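Long-range contacts in outer membrane protein assembly factor BamA (Haemophilus ducreyi, PDB 4K3C), which probably forms, as the barrel-bearing subunit of the Bam complex, part of the machinery that assembles and inserts beta-barrel proteins into the outer membrane: residues A[162-167]-A[176-181]; A[199-204]-A[228-233]; A[240-245]-A[272-277]. One frame throughout, in Å; residues are numbered along the deposited sequence.

Interaction 1: residues A[162-167]-A[176-181]; sequences INFGVG and YNAGIT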
ATOM      1  N   ILE A 162      11.938   3.713 -16.763  1.00 47.41           N
ATOM      2  CA  ILE A 162      12.856   2.646 -16.390  1.00 49.76           C
ATOM      3  C   ILE A 162      13.342   3.007 -15.011  1.00 42.25           C
ATOM      4  O   ILE A 162      13.461   4.184 -14.692  1.00 57.07           O
ATOM      5  CB  ILE A 162      14.030   2.444 -17.390  1.00 51.37           C
ATOM      6  CG1 ILE A 162      14.780   1.151 -17.061  1.00 58.41           C
ATOM      7  CG2 ILE A 162      14.977   3.614 -17.361  1.00 45.92           C
ATOM      8  CD1 ILE A 162      15.974   0.878 -17.946  1.00 67.12           C
ATOM      9  N   ASN A 163      13.569   2.009 -14.172  1.00 37.57           N
ATOM     10  CA  ASN A 163      13.916   2.289 -12.784  1.00 44.19           C
ATOM     11  C   ASN A 163      14.791   1.221 -12.161  1.00 47.77           C
ATOM     12  O   ASN A 163      14.678   0.029 -12.474  1.00 48.92           O
ATOM     13  CB  ASN A 163      12.659   2.467 -11.950  1.00 42.57           C
ATOM     14  CG  ASN A 163      11.768   1.264 -12.013  1.00 57.62           C
ATOM     15  OD1 ASN A 163      11.987   0.275 -11.308  1.00 60.96           O
ATOM     16  ND2 ASN A 163      10.761   1.321 -12.883  1.00 66.31           N
ATOM     17  N   PHE A 164      15.667   1.670 -11.271  1.00 46.67           N
ATOM     18  CA  PHE A 164      16.643   0.810 -10.630  1.00 44.04           C
ATOM     19  C   PHE A 164      16.646   1.110  -9.138  1.00 49.99           C
ATOM     20  O   PHE A 164      16.358   2.236  -8.709  1.00 47.12           O
ATOM     21  CB  PHE A 164      18.056   1.063 -11.185  1.00 44.29           C
ATOM     22  CG  PHE A 164      18.191   0.866 -12.672  1.00 53.35           C
ATOM     23  CD1 PHE A 164      17.878   1.888 -13.558  1.00 54.59           C
ATOM     24  CD2 PHE A 164      18.674  -0.328 -13.184  1.00 64.88           C
ATOM     25  CE1 PHE A 164      18.016   1.707 -14.933  1.00 56.57           C
ATOM     26  CE2 PHE A 164      18.822  -0.516 -14.565  1.00 69.51           C
ATOM     27  CZ  PHE A 164      18.485   0.501 -15.435  1.00 62.66           C
ATOM     28  N   GLY A 165      16.980   0.094  -8.350  1.00 55.21           N
ATOM     29  CA  GLY A 165      17.238   0.281  -6.937  1.00 50.87           C
ATOM     30  C   GLY A 165      18.429  -0.560  -6.536  1.00 47.39           C
ATOM     31  O   GLY A 165      18.702  -1.576  -7.164  1.00 53.52           O
ATOM     32  N   VAL A 166      19.145  -0.126  -5.506  1.00 42.27           N
ATOM     33  CA  VAL A 166      20.287  -0.856  -4.960  1.00 40.20           C
ATOM     34  C   VAL A 166      20.181  -0.709  -3.460  1.00 41.39           C
ATOM     35  O   VAL A 166      19.820   0.362  -2.966  1.00 42.18           O
ATOM     36  CB  VAL A 166      21.646  -0.259  -5.418  1.00 53.63           C
ATOM     37  CG1 VAL A 166      22.796  -1.038  -4.830  1.00 35.64           C
ATOM     38  CG2 VAL A 166      21.744  -0.278  -6.922  1.00 59.34           C
ATOM     39  N   GLY A 167      20.469  -1.773  -2.726  1.00 39.98           N
ATOM     40  CA  GLY A 167      20.278  -1.717  -1.293  1.00 33.02           C
ATOM     41  C   GLY A 167      21.076  -2.751  -0.547  1.00 33.08           C
ATOM     42  O   GLY A 167      21.466  -3.781  -1.093  1.00 33.30           O
ATOM     43  N   TYR A 176      19.676  -5.539  -5.498  1.00 47.14           N
ATOM     44  CA  TYR A 176      19.369  -4.623  -6.593  1.00 49.97           C
ATOM     45  C   TYR A 176      18.167  -5.126  -7.361  1.00 47.09           C
ATOM     46  O   TYR A 176      17.829  -6.309  -7.302  1.00 53.57           O
ATOM     47  CB  TYR A 176      20.555  -4.432  -7.553  1.00 45.62           C
ATOM     48  CG  TYR A 176      21.260  -5.707  -7.861  1.00 33.27           C
ATOM     49  CD1 TYR A 176      20.808  -6.548  -8.867  1.00 35.15           C
ATOM     50  CD2 TYR A 176      22.361  -6.095  -7.117  1.00 38.79           C
ATOM     51  CE1 TYR A 176      21.453  -7.744  -9.136  1.00 35.55           C
ATOM     52  CE2 TYR A 176      23.015  -7.270  -7.380  1.00 37.96           C
ATOM     53  CZ  TYR A 176      22.553  -8.096  -8.384  1.00 33.95           C
ATOM     54  OH  TYR A 176      23.209  -9.277  -8.622  1.00 41.25           O
ATOM     55  N   ASN A 177      17.536  -4.213  -8.085  1.00 36.16           N
ATOM     56  CA  ASN A 177      16.385  -4.534  -8.905  1.00 38.68           C
ATOM     57  C   ASN A 177      16.359  -3.535 -10.042  1.00 36.26           C
ATOM     58  O   ASN A 177      16.793  -2.391  -9.870  1.00 35.54           O
ATOM     59  CB  ASN A 177      15.113  -4.358  -8.103  1.00 30.01           C
ATOM     60  CG  ASN A 177      14.824  -2.887  -7.808  1.00 45.03           C
ATOM     61  OD1 ASN A 177      15.402  -2.296  -6.889  1.00 34.15           O
ATOM     62  ND2 ASN A 177      13.949  -2.284  -8.610  1.00 48.72           N
ATOM     63  N   ALA A 178      15.852  -3.963 -11.196  1.00 37.79           N
ATOM     64  CA  ALA A 178      15.529  -3.051 -12.295  1.00 46.05           C
ATOM     65  C   ALA A 178      14.127  -3.372 -12.744  1.00 52.42           C
ATOM     66  O   ALA A 178      13.529  -4.358 -12.303  1.00 57.53           O
ATOM     67  CB  ALA A 178      16.493  -3.190 -13.459  1.00 32.32           C
ATOM     68  N   GLY A 179      13.600  -2.531 -13.614  1.00 47.97           N
ATOM     69  CA  GLY A 179      12.248  -2.705 -14.090  1.00 35.96           C
ATOM     70  C   GLY A 179      11.958  -1.730 -15.200  1.00 33.83           C
ATOM     71  O   GLY A 179      12.538  -0.652 -15.292  1.00 36.48           O
ATOM     72  N   ILE A 180      11.047  -2.115 -16.065  1.00 32.69           N
ATOM     73  CA  ILE A 180      10.725  -1.286 -17.203  1.00 35.45           C
ATOM     74  C   ILE A 180       9.204  -1.256 -17.230  1.00 46.83           C
ATOM     75  O   ILE A 180       8.543  -2.247 -16.878  1.00 31.06           O
ATOM     76  CB  ILE A 180      11.431  -1.824 -18.504  1.00 41.08           C
ATOM     77  CG1 ILE A 180      11.235  -0.897 -19.698  1.00 37.85           C
ATOM     78  CG2 ILE A 180      11.018  -3.249 -18.826  1.00 31.67           C
ATOM     79  CD1 ILE A 180       9.957  -1.122 -20.449  1.00 42.35           C
ATOM     80  N   THR A 181       8.652  -0.098 -17.573  1.00 50.08           N
ATOM     81  CA  THR A 181       7.218   0.136 -17.420  1.00 46.45           C
ATOM     82  C   THR A 181       6.678   1.012 -18.526  1.00 40.29           C
ATOM     83  O   THR A 181       7.265   2.035 -18.835  1.00 39.79           O
ATOM     84  CB  THR A 181       6.907   0.868 -16.105  1.00 38.64           C
ATOM     85  OG1 THR A 181       7.427   0.125 -15.002  1.00 44.94           O
ATOM     86  CG2 THR A 181       5.406   1.032 -15.932  1.00 32.80           C
TER
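The ring of Phe164 and the methyl group of Ala178 meet obliquely, Phe164 CD2 lying 3.6 Å from Ala178 CB with CE2 close behind. The carbonyl oxygen of Asn177 comes near the same ring, also at a slant. The phenyl group reaches its neighbour because CG stands anti to the carbonyl carbon (chi1 -58°), and a residue as small as alanine lets it lie close to the adjoining strand. On the other side of the sheet the amide of Asn163 folds back over the partner strand, bringing ND2 to 3.6 Å from Gly179 O. Having no side chain, Gly179 lets this amide settle over its backbone; the side chain of Asn177 lies over Gly165. Between the antiparallel strands, Asn163 N donates to Gly179 O (3.1 Å) and Gly165 N to Asn177 O (2.9 Å), while Asn177 N returns a bond to Gly165 O (3.0 Å). Phe164 and Val166 also touch Phe532, where the first and last barrel strands meet. The chemistry is two-sided: Ile162, Phe164, Val166 and Ile180, with Ala178 and the aromatic Tyr176, form a largely apolar surface that probably faces lipid, while amides and glycines line the side probably facing the lumen.

Interaction 2: residues A[199-204]-A[228-233]; sequences NTDSTN and EDYDNS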
ATOM      1  N   ASN A 199      18.115 -10.764  -4.186  1.00 50.84           N
ATOM      2  CA  ASN A 199      18.487 -10.850  -2.761  1.00 42.79           C
ATOM      3  C   ASN A 199      19.689 -11.747  -2.725  1.00 47.63           C
ATOM      4  O   ASN A 199      20.143 -12.188  -3.766  1.00 50.60           O
ATOM      5  CB  ASN A 199      17.410 -11.594  -1.953  1.00 34.64           C
ATOM      6  CG  ASN A 199      16.277 -10.719  -1.555  1.00 62.01           C
ATOM      7  OD1 ASN A 199      16.485  -9.576  -1.159  1.00 78.92           O
ATOM      8  ND2 ASN A 199      15.055 -11.241  -1.655  1.00 72.45           N
ATOM      9  N   THR A 200      20.166 -12.076  -1.528  1.00 52.79           N
ATOM     10  CA  THR A 200      21.076 -13.208  -1.377  1.00 48.81           C
ATOM     11  C   THR A 200      20.269 -14.492  -1.435  1.00 48.24           C
ATOM     12  O   THR A 200      20.821 -15.561  -1.709  1.00 67.26           O
ATOM     13  CB  THR A 200      21.856 -13.185  -0.048  1.00 55.31           C
ATOM     14  OG1 THR A 200      21.068 -12.532   0.959  1.00 49.50           O
ATOM     15  CG2 THR A 200      23.194 -12.466  -0.218  1.00 66.28           C
ATOM     16  N   ASP A 201      18.965 -14.382  -1.182  1.00 36.16           N
ATOM     17  CA  ASP A 201      18.095 -15.553  -1.087  1.00 47.30           C
ATOM     18  C   ASP A 201      17.394 -15.891  -2.399  1.00 55.38           C
ATOM     19  O   ASP A 201      17.130 -17.068  -2.683  1.00 53.65           O
ATOM     20  CB  ASP A 201      17.068 -15.410   0.049  1.00 51.71           C
ATOM     21  CG  ASP A 201      17.661 -15.703   1.417  1.00 57.00           C
ATOM     22  OD1 ASP A 201      18.147 -16.832   1.636  1.00 62.77           O
ATOM     23  OD2 ASP A 201      17.629 -14.808   2.282  1.00 57.52           O
ATOM     24  N   SER A 202      17.091 -14.874  -3.200  1.00 59.04           N
ATOM     25  CA  SER A 202      16.502 -15.145  -4.512  1.00 62.60           C
ATOM     26  C   SER A 202      16.800 -14.133  -5.624  1.00 57.42           C
ATOM     27  O   SER A 202      17.327 -13.049  -5.399  1.00 59.42           O
ATOM     28  CB  SER A 202      14.982 -15.357  -4.391  1.00 57.32           C
ATOM     29  OG  SER A 202      14.368 -14.314  -3.659  1.00 45.41           O
ATOM     30  N   THR A 203      16.469 -14.532  -6.842  1.00 47.87           N
ATOM     31  CA  THR A 203      16.281 -13.583  -7.918  1.00 43.55           C
ATOM     32  C   THR A 203      14.852 -13.793  -8.404  1.00 41.35           C
ATOM     33  O   THR A 203      14.395 -14.927  -8.524  1.00 38.17           O
ATOM     34  CB  THR A 203      17.268 -13.809  -9.066  1.00 38.59           C
ATOM     35  OG1 THR A 203      17.076 -15.121  -9.588  1.00 50.78           O
ATOM     36  CG2 THR A 203      18.701 -13.684  -8.582  1.00 39.11           C
ATOM     37  N   ASN A 204      14.128 -12.713  -8.653  1.00 35.68           N
ATOM     38  CA  ASN A 204      12.740 -12.855  -9.031  1.00 33.63           C
ATOM     39  C   ASN A 204      12.437 -11.972 -10.218  1.00 39.32           C
ATOM     40  O   ASN A 204      12.621 -10.767 -10.171  1.00 52.63           O
ATOM     41  CB  ASN A 204      11.817 -12.486  -7.872  1.00 49.46           C
ATOM     42  CG  ASN A 204      12.501 -12.587  -6.509  1.00 67.56           C
ATOM     43  OD1 ASN A 204      12.225 -13.503  -5.729  1.00 71.40           O
ATOM     44  ND2 ASN A 204      13.384 -11.629  -6.207  1.00 74.88           N
ATOM     45  N   GLU A 228      10.674 -17.274  -9.620  1.00 38.34           N
ATOM     46  CA  GLU A 228      11.554 -16.996  -8.503  1.00 28.44           C
ATOM     47  C   GLU A 228      12.546 -18.131  -8.384  1.00 48.59           C
ATOM     48  O   GLU A 228      12.169 -19.297  -8.437  1.00 45.61           O
ATOM     49  CB  GLU A 228      10.797 -16.827  -7.181  1.00 46.87           C
ATOM     50  CG  GLU A 228      11.742 -16.721  -5.961  1.00 60.00           C
ATOM     51  CD  GLU A 228      11.028 -16.536  -4.621  1.00 76.11           C
ATOM     52  OE1 GLU A 228      11.494 -15.716  -3.794  1.00 79.52           O
ATOM     53  OE2 GLU A 228      10.015 -17.222  -4.381  1.00 82.45           O
ATOM     54  N   ASP A 229      13.820 -17.780  -8.239  1.00 53.26           N
ATOM     55  CA  ASP A 229      14.864 -18.753  -7.965  1.00 49.87           C
ATOM     56  C   ASP A 229      15.408 -18.533  -6.567  1.00 45.63           C
ATOM     57  O   ASP A 229      16.285 -17.697  -6.379  1.00 49.42           O
ATOM     58  CB  ASP A 229      15.993 -18.639  -8.985  1.00 53.39           C
ATOM     59  CG  ASP A 229      16.972 -19.793  -8.897  1.00 74.83           C
ATOM     60  OD1 ASP A 229      16.532 -20.914  -8.562  1.00 82.79           O
ATOM     61  OD2 ASP A 229      18.179 -19.586  -9.159  1.00 85.77           O
ATOM     62  N   TYR A 230      14.875 -19.287  -5.600  1.00 44.09           N
ATOM     63  CA  TYR A 230      15.234 -19.186  -4.172  1.00 40.97           C
ATOM     64  C   TYR A 230      16.362 -20.133  -3.795  1.00 43.91           C
ATOM     65  O   TYR A 230      16.387 -21.293  -4.227  1.00 44.17           O
ATOM     66  CB  TYR A 230      14.023 -19.513  -3.311  1.00 30.14           C
ATOM     67  CG  TYR A 230      14.205 -19.290  -1.843  1.00 37.28           C
ATOM     68  CD1 TYR A 230      14.168 -18.016  -1.315  1.00 38.32           C
ATOM     69  CD2 TYR A 230      14.375 -20.356  -0.964  1.00 44.62           C
ATOM     70  CE1 TYR A 230      14.323 -17.794   0.056  1.00 48.48           C
ATOM     71  CE2 TYR A 230      14.522 -20.149   0.414  1.00 42.43           C
ATOM     72  CZ  TYR A 230      14.493 -18.861   0.912  1.00 49.14           C
ATOM     73  OH  TYR A 230      14.645 -18.612   2.258  1.00 54.20           O
ATOM     74  N   ASP A 231      17.300 -19.631  -2.998  1.00 43.42           N
ATOM     75  CA  ASP A 231      18.417 -20.440  -2.531  1.00 46.18           C
ATOM     76  C   ASP A 231      18.961 -19.868  -1.253  1.00 42.15           C
ATOM     77  O   ASP A 231      19.531 -18.792  -1.217  1.00 50.75           O
ATOM     78  CB  ASP A 231      19.528 -20.532  -3.561  1.00 51.63           C
ATOM     79  CG  ASP A 231      20.701 -21.380  -3.082  1.00 59.77           C
ATOM     80  OD1 ASP A 231      20.740 -21.755  -1.884  1.00 54.36           O
ATOM     81  OD2 ASP A 231      21.596 -21.663  -3.916  1.00 58.40           O
ATOM     82  N   ASN A 232      18.881 -20.696  -0.236  1.00 47.89           N
ATOM     83  CA  ASN A 232      18.804 -20.282   1.143  1.00 48.93           C
ATOM     84  C   ASN A 232      20.114 -20.616   1.869  1.00 61.50           C
ATOM     85  O   ASN A 232      20.285 -20.335   3.055  1.00 68.11           O
ATOM     86  CB  ASN A 232      17.619 -21.065   1.699  1.00 45.74           C
ATOM     87  CG  ASN A 232      17.456 -20.926   3.149  1.00 67.24           C
ATOM     88  OD1 ASN A 232      17.773 -21.845   3.902  1.00 75.71           O
ATOM     89  ND2 ASN A 232      16.932 -19.782   3.579  1.00 79.68           N
ATOM     90  N   SER A 233      21.053 -21.179   1.111  1.00 56.35           N
ATOM     91  CA  SER A 233      22.190 -21.915   1.660  1.00 42.15           C
ATOM     92  C   SER A 233      23.111 -21.142   2.601  1.00 48.62           C
ATOM     93  O   SER A 233      23.878 -21.743   3.355  1.00 56.91           O
ATOM     94  CB  SER A 233      23.003 -22.518   0.520  1.00 49.09           C
ATOM     95  OG  SER A 233      22.150 -23.047  -0.481  1.00 59.29           O
TER
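Tyr230 leans over the start of strand 202-211, and its side chain can be followed outward along Asp201. Its CB and CG pass the carbonyl oxygen of Asp201, CD1 comes closest to that oxygen at 3.4 Å, CE1 lies 3.6 Å from Asp201 CB, and OH ends 4.0 Å from Asp201 OD1. With CG anti to the backbone N (chi1 -173°), the ring runs alongside the aspartate, the carboxylate and ring planes only 20° apart. Ser202 CB sits at the ring edge, near its plane, and the ring also meets that of Tyr241, planes about 35° apart. Asp201 OD2 forms a salt bridge with Arg235. Farther along the same face, Ser202 OG lies 3.2 Å from Glu228 OE1 in a hydrogen bond that is not settled, while Glu228 OE2 pairs with Arg243. A short serine suits this place, since the long glutamate extends over it. Backbone bonds run from Thr203 N to Asp229 O, Asp229 N to Thr203 O and Asp231 N to Asp201 O. Just past the Asp231 bond, Asp231 OD1 accepts from Ser233 N at 3.1 Å, an Asx turn where the strand ends. These are ends of two adjacent strands of the Omp85-family transmembrane barrel, probably at its extracellular side.

Interaction 3: residues A[240-245]-A[272-277]; sequences AYKRKT and KLRNVE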
ATOM      1  N   ALA A 240      18.518 -25.425   4.984  1.00 51.54           N
ATOM      2  CA  ALA A 240      18.576 -24.797   3.700  1.00 53.72           C
ATOM      3  C   ALA A 240      17.834 -25.695   2.750  1.00 55.82           C
ATOM      4  O   ALA A 240      17.660 -26.887   3.022  1.00 56.96           O
ATOM      5  CB  ALA A 240      20.000 -24.643   3.271  1.00 58.80           C
ATOM      6  N   TYR A 241      17.370 -25.105   1.656  1.00 49.37           N
ATOM      7  CA  TYR A 241      16.770 -25.860   0.573  1.00 52.11           C
ATOM      8  C   TYR A 241      16.893 -24.983  -0.657  1.00 55.29           C
ATOM      9  O   TYR A 241      17.220 -23.803  -0.537  1.00 60.09           O
ATOM     10  CB  TYR A 241      15.304 -26.206   0.881  1.00 44.78           C
ATOM     11  CG  TYR A 241      14.409 -25.003   1.105  1.00 46.27           C
ATOM     12  CD1 TYR A 241      13.781 -24.371   0.035  1.00 41.00           C
ATOM     13  CD2 TYR A 241      14.178 -24.502   2.385  1.00 33.62           C
ATOM     14  CE1 TYR A 241      12.963 -23.278   0.230  1.00 32.55           C
ATOM     15  CE2 TYR A 241      13.364 -23.414   2.586  1.00 32.41           C
ATOM     16  CZ  TYR A 241      12.756 -22.806   1.508  1.00 39.72           C
ATOM     17  OH  TYR A 241      11.936 -21.716   1.698  1.00 49.95           O
ATOM     18  N   LYS A 242      16.666 -25.550  -1.837  1.00 49.42           N
ATOM     19  CA  LYS A 242      16.574 -24.736  -3.044  1.00 45.21           C
ATOM     20  C   LYS A 242      15.199 -24.878  -3.672  1.00 45.92           C
ATOM     21  O   LYS A 242      14.703 -25.990  -3.842  1.00 34.88           O
ATOM     22  CB  LYS A 242      17.677 -25.092  -4.031  1.00 45.52           C
ATOM     23  CG  LYS A 242      19.049 -24.583  -3.591  1.00 51.71           C
ATOM     24  CD  LYS A 242      20.182 -25.453  -4.138  1.00 50.12           C
ATOM     25  CE  LYS A 242      21.454 -25.288  -3.337  1.00 47.16           C
ATOM     26  NZ  LYS A 242      22.567 -26.061  -3.944  1.00 57.66           N
ATOM     27  N   ARG A 243      14.578 -23.741  -3.983  1.00 33.03           N
ATOM     28  CA  ARG A 243      13.247 -23.736  -4.577  1.00 32.90           C
ATOM     29  C   ARG A 243      13.217 -22.906  -5.840  1.00 36.52           C
ATOM     30  O   ARG A 243      13.700 -21.780  -5.872  1.00 48.59           O
ATOM     31  CB  ARG A 243      12.207 -23.193  -3.602  1.00 36.01           C
ATOM     32  CG  ARG A 243      10.775 -23.477  -4.022  1.00 34.85           C
ATOM     33  CD  ARG A 243       9.793 -22.629  -3.248  1.00 38.40           C
ATOM     34  NE  ARG A 243      10.003 -21.207  -3.508  1.00 49.27           N
ATOM     35  CZ  ARG A 243      10.355 -20.308  -2.591  1.00 64.95           C
ATOM     36  NH1 ARG A 243      10.514 -19.038  -2.947  1.00 66.23           N
ATOM     37  NH2 ARG A 243      10.545 -20.669  -1.321  1.00 69.09           N
ATOM     38  N   LYS A 244      12.645 -23.468  -6.885  1.00 37.65           N
ATOM     39  CA  LYS A 244      12.533 -22.760  -8.143  1.00 44.27           C
ATOM     40  C   LYS A 244      11.050 -22.718  -8.384  1.00 53.79           C
ATOM     41  O   LYS A 244      10.380 -23.754  -8.362  1.00 52.82           O
ATOM     42  CB  LYS A 244      13.232 -23.549  -9.251  1.00 46.08           C
ATOM     43  CG  LYS A 244      13.635 -22.757 -10.476  1.00 62.36           C
ATOM     44  CD  LYS A 244      14.496 -23.643 -11.394  1.00 85.83           C
ATOM     45  CE  LYS A 244      15.108 -22.879 -12.573  1.00 94.59           C
ATOM     46  NZ  LYS A 244      15.971 -23.755 -13.420  1.00 91.82           N
ATOM     47  N   THR A 245      10.490 -21.534  -8.555  1.00 30.09           N
ATOM     48  CA  THR A 245       9.080 -21.548  -8.834  1.00 33.66           C
ATOM     49  C   THR A 245       8.645 -20.607  -9.927  1.00 38.80           C
ATOM     50  O   THR A 245       9.200 -19.522 -10.091  1.00 40.27           O
ATOM     51  CB  THR A 245       8.210 -21.361  -7.585  1.00 30.72           C
ATOM     52  OG1 THR A 245       7.235 -20.347  -7.857  1.00 33.63           O
ATOM     53  CG2 THR A 245       9.040 -20.982  -6.399  1.00 29.22           C
ATOM     54  N   LYS A 272       9.409 -26.240  -7.611  1.00 32.96           N
ATOM     55  CA  LYS A 272      10.302 -27.365  -7.822  1.00 34.22           C
ATOM     56  C   LYS A 272      11.416 -27.242  -6.796  1.00 53.35           C
ATOM     57  O   LYS A 272      12.053 -26.190  -6.699  1.00 62.32           O
ATOM     58  CB  LYS A 272      10.855 -27.348  -9.250  1.00 34.48           C
ATOM     59  CG  LYS A 272      11.643 -28.588  -9.650  1.00101.38           C
ATOM     60  CD  LYS A 272      12.272 -28.474 -11.050  1.00 96.26           C
ATOM     61  CE  LYS A 272      11.231 -28.249 -12.156  1.00 86.54           C
ATOM     62  NZ  LYS A 272      10.861 -26.807 -12.331  1.00 76.16           N
ATOM     63  N   LEU A 273      11.640 -28.298  -6.014  1.00 48.58           N
ATOM     64  CA  LEU A 273      12.656 -28.250  -4.964  1.00 44.31           C
ATOM     65  C   LEU A 273      13.766 -29.279  -5.155  1.00 56.02           C
ATOM     66  O   LEU A 273      13.507 -30.442  -5.457  1.00 61.13           O
ATOM     67  CB  LEU A 273      12.019 -28.366  -3.575  1.00 39.34           C
ATOM     68  CG  LEU A 273      11.281 -27.103  -3.095  1.00 42.45           C
ATOM     69  CD1 LEU A 273       9.879 -26.979  -3.685  1.00 38.79           C
ATOM     70  CD2 LEU A 273      11.245 -27.004  -1.564  1.00 45.95           C
ATOM     71  N   ARG A 274      15.006 -28.819  -4.994  1.00 63.74           N
ATOM     72  CA  ARG A 274      16.204 -29.651  -5.104  1.00 59.03           C
ATOM     73  C   ARG A 274      17.036 -29.421  -3.833  1.00 62.98           C
ATOM     74  O   ARG A 274      16.736 -28.496  -3.057  1.00 47.83           O
ATOM     75  CB  ARG A 274      16.998 -29.274  -6.361  1.00 54.83           C
ATOM     76  CG  ARG A 274      17.787 -27.957  -6.259  1.00 70.56           C
ATOM     77  CD  ARG A 274      17.945 -27.249  -7.610  1.00 85.03           C
ATOM     78  NE  ARG A 274      18.574 -28.101  -8.618  1.00106.40           N
ATOM     79  CZ  ARG A 274      18.444 -27.936  -9.935  1.00116.22           C
ATOM     80  NH1 ARG A 274      17.698 -26.944 -10.419  1.00112.47           N
ATOM     81  NH2 ARG A 274      19.061 -28.770 -10.771  1.00117.94           N
ATOM     82  N   ASN A 275      18.076 -30.235  -3.633  1.00 74.22           N
ATOM     83  CA  ASN A 275      18.809 -30.248  -2.371  1.00 74.15           C
ATOM     84  C   ASN A 275      17.800 -30.823  -1.383  1.00 79.65           C
ATOM     85  O   ASN A 275      17.312 -31.938  -1.590  1.00 74.24           O
ATOM     86  CB  ASN A 275      19.316 -28.829  -2.005  1.00126.68           C
ATOM     87  CG  ASN A 275      20.104 -28.768  -0.695  1.00128.89           C
ATOM     88  OD1 ASN A 275      19.836 -29.507   0.250  1.00132.01           O
ATOM     89  ND2 ASN A 275      21.060 -27.844  -0.629  1.00126.62           N
ATOM     90  N   VAL A 276      17.438 -30.043  -0.364  1.00 83.27           N
ATOM     91  CA  VAL A 276      16.574 -30.496   0.733  1.00 68.48           C
ATOM     92  C   VAL A 276      17.208 -31.679   1.440  1.00 65.08           C
ATOM     93  O   VAL A 276      16.981 -32.830   1.052  1.00 57.56           O
ATOM     94  CB  VAL A 276      15.174 -30.905   0.267  1.00 63.07           C
ATOM     95  CG1 VAL A 276      14.244 -30.932   1.456  1.00 72.10           C
ATOM     96  CG2 VAL A 276      14.651 -29.937  -0.777  1.00 65.81           C
ATOM     97  N   GLU A 277      17.981 -31.394   2.489  1.00 68.65           N
ATOM     98  CA  GLU A 277      18.905 -32.388   3.038  1.00 72.15           C
ATOM     99  C   GLU A 277      18.266 -33.390   3.975  1.00 67.90           C
ATOM    100  O   GLU A 277      18.962 -34.085   4.711  1.00 81.56           O
ATOM    101  CB  GLU A 277      20.147 -31.737   3.673  1.00 78.99           C
ATOM    102  CG  GLU A 277      20.004 -31.265   5.109  1.00 78.21           C
ATOM    103  CD  GLU A 277      21.056 -31.885   6.012  1.00 75.56           C
ATOM    104  OE1 GLU A 277      21.166 -33.130   6.026  1.00 63.55           O
ATOM    105  OE2 GLU A 277      21.775 -31.127   6.702  1.00 82.72           O
TER
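Lys272 begins the contact beside Lys244, the two forming an antiparallel hydrogen-bonded pair. Lys272 N donates to Lys244 O at 2.8 Å, and Lys244 N returns the bond to Lys272 O. The Lys272 chain bends near its end while that of Lys244 runs straight, and their NZ atoms are 6.1 Å apart. Leu273 turns to the opposite side of the sheet. Its CD1 rests 3.6 Å from Arg243 CG, the two side chains lying side by side, and its CD2 approaches Tyr241 CD1 at 4.0 Å, oblique to the ring. A branched leucine suits this spot because each methyl covers a different neighbour: the aliphatic part of an arginine and a tyrosine ring. Tyr387 touches the same leucine from a loop. Arg274 returns to the lysine side, where its N and O exchange backbone bonds with Lys242. Its CG lies between the backbone N and the carbonyl carbon (chi1 75°) and packs against Lys242 CB at 3.6 Å, methylene to methylene, while its NH1 comes within 4.7 Å of Lys244 NZ. Lys244 also touches Asp229, and Lys242 touches Asp231, which probably eases this crowding of positive charge; the long chains may also suit a surface near lipid head groups. At Asn275 the backbone leaves the strand with a positive phi of 68°. Its amide crosses the Lys242 chain at about a right angle, Asn275 ND2 3.7 Å from Lys242 CE, though poor order makes the position uncertain. Val276 follows, its CG2 4.1 Å from Tyr241 CB, an apolar patch beside Arg282 of helix 280-288, which touches both residues. The arrangement is that of a transmembrane beta hairpin at the open, probably extracellular end of its strands, where the second strand leaves the barrel wall for a long loop that carries a helix.

In the fold
The chain holds two POTRA domains and the barrel, and all three are surface contacts between antiparallel strands of that barrel, so their backbone bonding is alike and their side chains differ. Interaction 1 lies near the barrel's seam and offers a largely apolar outer face. Interactions 2 and 3 lie toward the loops and are rich in charge: carboxylates and hydroxyls in interaction 2, lysines and arginines in interaction 3. Their centres are about 10 Å apart, and neighbouring strands 220-231 and 242-254 join them, through the Glu228-Arg243 salt bridge, which pairs acid with base, and the meeting rings of Tyr230 and Tyr241. Interaction 1 touches neither, its centre about 17 Å from that of interaction 2.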